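Local coordinates for Kiaa0380 (Homo sapiens, PDB 1HTJ), which probably links heterotrimeric G protein signalling to Rho GTPases, being the RGS-like domain of the guanine nucleotide exchange factor PDZ-RhoGEF, at residues A[46-51]-A[175-180]. The protein carries 3 engineered substitutions. Sequence-based numbering, arbitrary orientation.
Sequences VFLRYI and AALGDI
Arg49 lies against Ala176 and Leu177, and these three residues carry most of the contact. The guanidinium of Arg49 lays one face on the methyl of Ala176, with CZ 3.5 Å from CB. CB of Ala176 sits over the centre of the Arg49 guanidinium, 3.4 Å above its plane. The chain of Arg49 bends at chi3 (65°), which turns the group across Ala176. NH1 is hydrogen-bonded to OE1 of Gln173, one turn earlier on the same helix as Ala176. The aliphatic part of Arg49 meets Leu177, CG to CG at 3.7 Å. CD2 of Leu177 rests against the peptide link of Leu48 and Arg49, 3.5 Å from Arg49 N. CD1 and CD2 of Leu177 both touch CB of Leu48, each at 3.8 Å. Further along, CD1 of Ile180 reaches the backbone at Arg49. No hydrogen bond joins the two segments; they meet by apolar packing and by the guanidinium face on the Ala176 methyl. Their axes run nearly parallel, at 8° and 9.7 Å apart. This is plain helix packing within the all-helical RGS-like fold. It joins helix 41-54 to helix 163-182. Helix 186-202 meets Leu48 and Leu177 through Leu196, while helix 118-144 packs on Phe47 and Tyr50.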
# COMPACT_ATOMS: atom_id res chain seq x y z
N VAL A 46 -1.05 -5.97 8.86
CA VAL A 46 -0.09 -7.00 9.25
C VAL A 46 0.90 -7.19 8.08
O VAL A 46 2.11 -7.14 8.27
CB VAL A 46 -0.81 -8.35 9.54
CG1 VAL A 46 0.21 -9.47 9.67
CG2 VAL A 46 -1.63 -8.23 10.81
N PHE A 47 0.36 -7.39 6.88
CA PHE A 47 1.19 -7.58 5.70
C PHE A 47 2.14 -6.40 5.49
O PHE A 47 3.30 -6.58 5.12
CB PHE A 47 0.28 -7.78 4.48
CG PHE A 47 1.02 -8.05 3.19
CD1 PHE A 47 2.11 -8.93 3.15
CD2 PHE A 47 0.63 -7.42 2.00
CE1 PHE A 47 2.79 -9.19 1.96
CE2 PHE A 47 1.31 -7.66 0.81
CZ PHE A 47 2.40 -8.56 0.79
N LEU A 48 1.64 -5.19 5.74
CA LEU A 48 2.44 -3.99 5.55
C LEU A 48 3.60 -3.92 6.55
O LEU A 48 4.68 -3.45 6.23
CB LEU A 48 1.54 -2.75 5.66
CG LEU A 48 0.72 -2.41 4.41
CD1 LEU A 48 -0.32 -1.35 4.72
CD2 LEU A 48 1.65 -1.90 3.33
N ARG A 49 3.36 -4.39 7.77
CA ARG A 49 4.41 -4.39 8.78
C ARG A 49 5.58 -5.24 8.29
O ARG A 49 6.73 -4.89 8.46
CB ARG A 49 3.86 -4.92 10.11
CG ARG A 49 2.93 -3.91 10.77
CD ARG A 49 2.27 -4.45 12.02
NE ARG A 49 3.23 -4.71 13.09
CZ ARG A 49 2.87 -4.97 14.35
NH1 ARG A 49 1.60 -5.00 14.69
NH2 ARG A 49 3.79 -5.19 15.28
N TYR A 50 5.26 -6.37 7.65
CA TYR A 50 6.28 -7.24 7.12
C TYR A 50 7.01 -6.46 6.02
O TYR A 50 8.24 -6.37 6.02
CB TYR A 50 5.67 -8.53 6.54
CG TYR A 50 6.63 -9.25 5.60
CD1 TYR A 50 7.79 -9.85 6.08
CD2 TYR A 50 6.41 -9.23 4.22
CE1 TYR A 50 8.74 -10.41 5.19
CE2 TYR A 50 7.34 -9.78 3.33
CZ TYR A 50 8.50 -10.36 3.81
OH TYR A 50 9.44 -10.84 2.91
N ILE A 51 6.25 -5.90 5.09
CA ILE A 51 6.83 -5.14 3.99
C ILE A 51 7.76 -4.04 4.51
O ILE A 51 8.94 -3.99 4.16
CB ILE A 51 5.74 -4.46 3.14
CG1 ILE A 51 4.80 -5.51 2.52
CG2 ILE A 51 6.40 -3.59 2.06
CD1 ILE A 51 5.43 -6.42 1.50
N ALA A 175 -0.51 2.12 13.90
CA ALA A 175 0.34 2.69 14.94
C ALA A 175 1.70 2.01 14.91
O ALA A 175 2.73 2.66 15.07
CB ALA A 175 -0.31 2.51 16.31
N ALA A 176 1.70 0.69 14.73
CA ALA A 176 2.94 -0.07 14.70
C ALA A 176 3.76 0.28 13.44
O ALA A 176 5.00 0.33 13.50
CB ALA A 176 2.63 -1.55 14.75
N LEU A 177 3.09 0.55 12.32
CA LEU A 177 3.78 0.89 11.08
C LEU A 177 4.49 2.23 11.23
O LEU A 177 5.59 2.44 10.70
CB LEU A 177 2.80 0.93 9.91
CG LEU A 177 2.44 -0.47 9.36
CD1 LEU A 177 1.08 -0.42 8.69
CD2 LEU A 177 3.51 -0.95 8.41
N GLY A 178 3.85 3.14 11.96
CA GLY A 178 4.42 4.45 12.20
C GLY A 178 5.67 4.28 13.03
O GLY A 178 6.67 4.99 12.82
N ASP A 179 5.65 3.36 13.99
CA ASP A 179 6.83 3.12 14.81
C ASP A 179 7.94 2.58 13.92
O ASP A 179 9.09 2.97 14.08
CB ASP A 179 6.53 2.13 15.93
CG ASP A 179 5.76 2.78 17.07
OD1 ASP A 179 5.90 4.00 17.23
OD2 ASP A 179 5.03 2.06 17.79
N ILE A 180 7.60 1.70 12.99
CA ILE A 180 8.61 1.15 12.09
C ILE A 180 9.23 2.29 11.28
O ILE A 180 10.46 2.37 11.14
CB ILE A 180 7.98 0.08 11.13
CG1 ILE A 180 7.51 -1.14 11.95
CG2 ILE A 180 9.00 -0.36 10.09
CD1 ILE A 180 6.88 -2.25 11.12